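Local coordinates for lytic polysaccharide monooxygenase (Neurospora crassa, PDB 4QI8), which probably uses an active-site copper, a reductant and oxygen to cleave cellulose chains oxidatively, at residues 72-84 and 96-108. Residues are numbered along the deposited sequence; the frame is centred on the assembly and turned at random.
With CU (copper (II) ion), chain C.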
loop_
_atom_site.group_PDB
_atom_site.type_symbol
_atom_site.label_atom_id
_atom_site.label_comp_id
_atom_site.label_asym_id
_atom_site.label_seq_id
_atom_site.Cartn_x
_atom_site.Cartn_y
_atom_site.Cartn_z
ATOM N N HIS A 72 13.799 6.917 1.024
ATOM C CA HIS A 72 14.508 5.680 1.347
ATOM C C HIS A 72 14.407 4.748 0.143
ATOM O O HIS A 72 13.416 4.794 -0.595
ATOM C CB HIS A 72 13.935 4.987 2.581
ATOM C CG HIS A 72 14.010 5.796 3.838
ATOM N ND1 HIS A 72 15.200 6.278 4.341
ATOM C CD2 HIS A 72 13.053 6.158 4.725
ATOM C CE1 HIS A 72 14.960 6.912 5.479
ATOM N NE2 HIS A 72 13.667 6.860 5.732
ATOM N N PRO A 73 15.410 3.879 -0.052
ATOM C CA PRO A 73 15.366 2.936 -1.174
ATOM C C PRO A 73 14.442 1.761 -0.882
ATOM O O PRO A 73 14.477 1.188 0.205
ATOM C CB PRO A 73 16.810 2.458 -1.270
ATOM C CG PRO A 73 17.315 2.543 0.141
ATOM C CD PRO A 73 16.669 3.777 0.707
ATOM N N GLY A 74 13.635 1.394 -1.863
ATOM C CA GLY A 74 12.784 0.237 -1.762
ATOM C C GLY A 74 11.497 0.427 -2.531
ATOM O O GLY A 74 11.284 1.470 -3.161
ATOM N N PRO A 75 10.630 -0.590 -2.492
ATOM C CA PRO A 75 9.443 -0.596 -3.349
ATOM C C PRO A 75 8.196 0.052 -2.755
ATOM O O PRO A 75 7.886 -0.120 -1.575
ATOM C CB PRO A 75 9.166 -2.088 -3.519
ATOM C CG PRO A 75 9.605 -2.663 -2.217
ATOM C CD PRO A 75 10.859 -1.911 -1.878
ATOM N N MET A 76 7.475 0.772 -3.609
ATOM C CA MET A 76 6.056 1.018 -3.379
ATOM C C MET A 76 5.243 -0.215 -3.745
ATOM O O MET A 76 5.525 -0.885 -4.750
ATOM C CB MET A 76 5.543 2.166 -4.245
ATOM C CG MET A 76 6.100 3.517 -3.904
ATOM S SD MET A 76 5.680 4.099 -2.239
ATOM C CE MET A 76 3.917 4.080 -2.290
ATOM N N GLN A 77 4.198 -0.482 -2.968
ATOM C CA GLN A 77 3.221 -1.522 -3.303
ATOM C C GLN A 77 1.833 -1.014 -2.924
ATOM O O GLN A 77 1.683 -0.272 -1.949
ATOM C CB GLN A 77 3.534 -2.850 -2.600
ATOM C CG GLN A 77 5.008 -3.206 -2.638
ATOM C CD GLN A 77 5.339 -4.657 -2.329
ATOM O OE1 GLN A 77 6.272 -5.209 -2.908
ATOM N NE2 GLN A 77 4.605 -5.271 -1.413
ATOM N N PHE A 78 0.826 -1.416 -3.696
ATOM C CA PHE A 78 -0.561 -1.038 -3.434
ATOM C C PHE A 78 -1.466 -2.260 -3.460
ATOM O O PHE A 78 -1.315 -3.143 -4.312
ATOM C CB PHE A 78 -1.069 -0.018 -4.473
ATOM C CG PHE A 78 -0.382 1.320 -4.409
ATOM C CD1 PHE A 78 -0.792 2.282 -3.492
ATOM C CD2 PHE A 78 0.673 1.619 -5.260
ATOM C CE1 PHE A 78 -0.167 3.504 -3.436
ATOM C CE2 PHE A 78 1.311 2.843 -5.185
ATOM C CZ PHE A 78 0.891 3.780 -4.273
ATOM N N TYR A 79 -2.427 -2.284 -2.540
ATOM C CA TYR A 79 -3.399 -3.356 -2.430
ATOM C C TYR A 79 -4.800 -2.765 -2.321
ATOM O O TYR A 79 -4.989 -1.677 -1.765
ATOM C CB TYR A 79 -3.175 -4.190 -1.178
ATOM C CG TYR A 79 -1.906 -5.008 -1.079
ATOM C CD1 TYR A 79 -0.673 -4.416 -0.851
ATOM C CD2 TYR A 79 -1.955 -6.404 -1.164
ATOM C CE1 TYR A 79 0.484 -5.195 -0.715
ATOM C CE2 TYR A 79 -0.819 -7.177 -1.010
ATOM C CZ TYR A 79 0.390 -6.577 -0.795
ATOM O OH TYR A 79 1.497 -7.370 -0.632
ATOM N N LEU A 80 -5.777 -3.527 -2.804
ATOM C CA LEU A 80 -7.184 -3.220 -2.592
ATOM C C LEU A 80 -7.858 -4.293 -1.747
ATOM O O LEU A 80 -7.460 -5.461 -1.772
ATOM C CB LEU A 80 -7.916 -3.182 -3.931
ATOM C CG LEU A 80 -7.705 -1.931 -4.777
ATOM C CD1 LEU A 80 -8.288 -2.110 -6.178
ATOM C CD2 LEU A 80 -8.335 -0.700 -4.115
ATOM N N ALA A 81 -8.906 -3.893 -1.031
ATOM C CA ALA A 81 -9.777 -4.833 -0.327
ATOM C C ALA A 81 -11.198 -4.320 -0.439
ATOM O O ALA A 81 -11.464 -3.158 -0.140
ATOM C CB ALA A 81 -9.372 -4.972 1.134
ATOM N N ARG A 82 -12.112 -5.191 -0.858
ATOM C CA ARG A 82 -13.492 -4.787 -1.075
ATOM C C ARG A 82 -14.342 -5.003 0.173
ATOM O O ARG A 82 -14.453 -6.109 0.708
ATOM C CB ARG A 82 -14.104 -5.556 -2.244
ATOM C CG ARG A 82 -15.486 -5.048 -2.612
ATOM C CD ARG A 82 -16.072 -5.790 -3.797
ATOM N NE ARG A 82 -17.391 -5.289 -4.188
ATOM C CZ ARG A 82 -18.534 -5.596 -3.581
ATOM N NH1 ARG A 82 -18.562 -6.415 -2.537
ATOM N NH2 ARG A 82 -19.671 -5.091 -4.037
ATOM N N VAL A 83 -14.984 -3.933 0.616
ATOM C CA VAL A 83 -15.888 -4.007 1.745
ATOM C C VAL A 83 -17.087 -4.903 1.383
ATOM O O VAL A 83 -17.678 -4.717 0.328
ATOM C CB VAL A 83 -16.400 -2.604 2.097
ATOM C CG1 VAL A 83 -17.360 -2.673 3.266
ATOM C CG2 VAL A 83 -15.243 -1.643 2.401
ATOM N N PRO A 84 -17.454 -5.871 2.250
ATOM C CA PRO A 84 -18.597 -6.728 1.926
ATOM C C PRO A 84 -19.886 -5.947 1.778
ATOM O O PRO A 84 -20.096 -4.934 2.452
ATOM C CB PRO A 84 -18.698 -7.659 3.137
ATOM C CG PRO A 84 -17.359 -7.658 3.741
ATOM C CD PRO A 84 -16.806 -6.284 3.506
ATOM N N GLY A 96 -8.958 -10.497 7.791
ATOM C CA GLY A 96 -9.093 -11.682 6.970
ATOM C C GLY A 96 -8.381 -11.563 5.634
ATOM O O GLY A 96 -7.704 -10.567 5.352
ATOM N N ALA A 97 -8.535 -12.592 4.809
ATOM C CA ALA A 97 -7.796 -12.695 3.561
ATOM C C ALA A 97 -8.566 -11.975 2.468
ATOM O O ALA A 97 -9.237 -12.593 1.646
ATOM C CB ALA A 97 -7.575 -14.155 3.199
ATOM N N VAL A 98 -8.466 -10.651 2.481
ATOM C CA VAL A 98 -9.277 -9.787 1.640
ATOM C C VAL A 98 -8.467 -8.856 0.742
ATOM O O VAL A 98 -9.029 -8.203 -0.130
ATOM C CB VAL A 98 -10.260 -8.943 2.499
ATOM C CG1 VAL A 98 -11.237 -9.849 3.218
ATOM C CG2 VAL A 98 -9.524 -8.044 3.502
ATOM N N TRP A 99 -7.159 -8.779 0.955
ATOM C CA TRP A 99 -6.324 -7.810 0.252
ATOM C C TRP A 99 -5.690 -8.440 -0.980
ATOM O O TRP A 99 -5.045 -9.481 -0.869
ATOM C CB TRP A 99 -5.216 -7.310 1.179
ATOM C CG TRP A 99 -5.718 -6.562 2.375
ATOM C CD1 TRP A 99 -5.996 -7.077 3.604
ATOM C CD2 TRP A 99 -6.010 -5.164 2.450
ATOM N NE1 TRP A 99 -6.437 -6.085 4.450
ATOM C CE2 TRP A 99 -6.464 -4.899 3.757
ATOM C CE3 TRP A 99 -5.941 -4.113 1.532
ATOM C CZ2 TRP A 99 -6.840 -3.617 4.170
ATOM C CZ3 TRP A 99 -6.324 -2.846 1.942
ATOM C CH2 TRP A 99 -6.750 -2.607 3.251
ATOM N N PHE A 100 -5.843 -7.793 -2.133
ATOM C CA PHE A 100 -5.130 -8.229 -3.328
ATOM C C PHE A 100 -4.249 -7.098 -3.820
ATOM O O PHE A 100 -4.588 -5.918 -3.709
ATOM C CB PHE A 100 -6.066 -8.765 -4.433
ATOM C CG PHE A 100 -7.120 -7.799 -4.915
ATOM C CD1 PHE A 100 -8.305 -7.638 -4.222
ATOM C CD2 PHE A 100 -6.941 -7.089 -6.090
ATOM C CE1 PHE A 100 -9.281 -6.774 -4.674
ATOM C CE2 PHE A 100 -7.922 -6.237 -6.559
ATOM C CZ PHE A 100 -9.097 -6.081 -5.852
ATOM N N LYS A 101 -3.088 -7.487 -4.332
ATOM C CA LYS A 101 -2.085 -6.550 -4.786
ATOM C C LYS A 101 -2.411 -6.083 -6.186
ATOM O O LYS A 101 -2.680 -6.901 -7.063
ATOM C CB LYS A 101 -0.721 -7.227 -4.769
ATOM C CG LYS A 101 0.434 -6.326 -5.166
ATOM C CD LYS A 101 1.751 -7.088 -5.243
ATOM C CE LYS A 101 2.316 -7.400 -3.876
ATOM N NZ LYS A 101 3.470 -8.337 -3.989
ATOM N N ILE A 102 -2.366 -4.772 -6.402
ATOM C CA ILE A 102 -2.572 -4.214 -7.734
ATOM C C ILE A 102 -1.327 -3.557 -8.328
ATOM O O ILE A 102 -1.334 -3.195 -9.500
ATOM C CB ILE A 102 -3.780 -3.249 -7.807
ATOM C CG1 ILE A 102 -3.591 -2.037 -6.892
ATOM C CG2 ILE A 102 -5.056 -4.003 -7.474
ATOM C CD1 ILE A 102 -4.642 -0.971 -7.114
ATOM N N TYR A 103 -0.260 -3.434 -7.550
ATOM C CA TYR A 103 0.990 -2.880 -8.043
ATOM C C TYR A 103 2.109 -3.248 -7.087
ATOM O O TYR A 103 1.933 -3.170 -5.870
ATOM C CB TYR A 103 0.911 -1.346 -8.145
ATOM C CG TYR A 103 2.247 -0.702 -8.467
ATOM C CD1 TYR A 103 3.112 -0.298 -7.461
ATOM C CD2 TYR A 103 2.651 -0.511 -9.784
ATOM C CE1 TYR A 103 4.337 0.263 -7.755
ATOM C CE2 TYR A 103 3.881 0.055 -10.090
ATOM C CZ TYR A 103 4.717 0.447 -9.074
ATOM O OH TYR A 103 5.942 1.010 -9.370
ATOM N N HIS A 104 3.267 -3.597 -7.633
ATOM C CA HIS A 104 4.496 -3.548 -6.861
ATOM C C HIS A 104 5.653 -3.090 -7.726
ATOM O O HIS A 104 5.682 -3.313 -8.937
ATOM C CB HIS A 104 4.783 -4.849 -6.086
ATOM C CG HIS A 104 5.058 -6.072 -6.912
ATOM N ND1 HIS A 104 4.960 -7.320 -6.351
ATOM C CD2 HIS A 104 5.472 -6.263 -8.191
ATOM C CE1 HIS A 104 5.282 -8.234 -7.246
ATOM N NE2 HIS A 104 5.592 -7.621 -8.375
ATOM N N GLU A 105 6.600 -2.432 -7.076
ATOM C CA GLU A 105 7.735 -1.824 -7.754
ATOM C C GLU A 105 8.920 -2.773 -7.833
ATOM O O GLU A 105 9.318 -3.364 -6.833
ATOM C CB GLU A 105 8.143 -0.575 -6.976
ATOM C CG GLU A 105 9.303 0.189 -7.579
ATOM C CD GLU A 105 9.651 1.449 -6.798
ATOM O OE1 GLU A 105 8.848 1.873 -5.930
ATOM O OE2 GLU A 105 10.737 2.016 -7.068
ATOM N N GLN A 106 9.492 -2.900 -9.026
ATOM C CA GLN A 106 10.780 -3.553 -9.213
ATOM C C GLN A 106 11.865 -2.502 -9.378
ATOM O O GLN A 106 11.666 -1.520 -10.086
ATOM C CB GLN A 106 10.753 -4.441 -10.455
ATOM C CG GLN A 106 10.158 -5.806 -10.204
ATOM C CD GLN A 106 11.152 -6.741 -9.545
ATOM O OE1 GLN A 106 12.148 -7.132 -10.159
ATOM N NE2 GLN A 106 10.889 -7.114 -8.296
ATOM N N PRO A 107 13.032 -2.712 -8.756
ATOM C CA PRO A 107 14.152 -1.800 -8.978
ATOM C C PRO A 107 14.791 -2.032 -10.332
ATOM O O PRO A 107 14.557 -3.062 -10.966
ATOM C CB PRO A 107 15.138 -2.207 -7.888
ATOM C CG PRO A 107 14.904 -3.683 -7.721
ATOM C CD PRO A 107 13.425 -3.878 -7.946
ATOM N N THR A 108 15.588 -1.067 -10.756
ATOM C CA THR A 108 16.508 -1.258 -11.849
ATOM C C THR A 108 17.791 -1.853 -11.277
ATOM O O THR A 108 18.283 -1.417 -10.229
ATOM C CB THR A 108 16.782 0.082 -12.537
ATOM O OG1 THR A 108 15.563 0.599 -13.080
ATOM C CG2 THR A 108 17.827 -0.056 -13.628
HETATM CU CU CU C . 12.850 7.544 7.433
HETATM O O HOH W 1 -11.406 -8.004 -1.330
HETATM O O HOH W 2 14.059 6.236 8.446
HETATM O O HOH W 3 14.675 9.240 7.711
#
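A classic beta bulge breaks the register between strands 76-82 and 99-104: F78 is set against two residues, I102 and Y103, instead of one. The carbonyl of F78 accepts I102 N at 2.9 Å and, weakly, Y103 N, while F78 N returns a bond to Y103 O. Beyond the strand end, E105 N donates to M76 O, and the glutamate is long enough for its carboxylate to answer: with CG anti to its own N (chi1 -179°) and the chain extended, OE1 takes M76 N at 2.9 Å, nearly straight at the hydrogen but on the anti side, 33° out of the carboxylate plane. The loop before strand 76-82 carries H72, which binds copper with H1 and Y157. A81 CB, a bare methyl, sits over one face of the W99 indole, displaced toward the rim, 3.6 Å from the six-membered ring's centroid. K101 CB lies over one face of the Y79 ring, and a bend at chi3 (-75°) brings CE to 3.3 Å from Y79 OH; NZ donates to H104 ND1 (3.0 Å) and to the carbonyls of P207 and P209. A leucine in place of Y79 would probably leave the aliphatic part of K101 without its ring and Y185 OH without its hydroxyl partner. On the other face, L80 CB rests over the F100 ring. Strand 76-82 runs between 99-104 and 134-144, with F78 and I102 packed on V125 of strand 122-126 in the sandwich's other sheet.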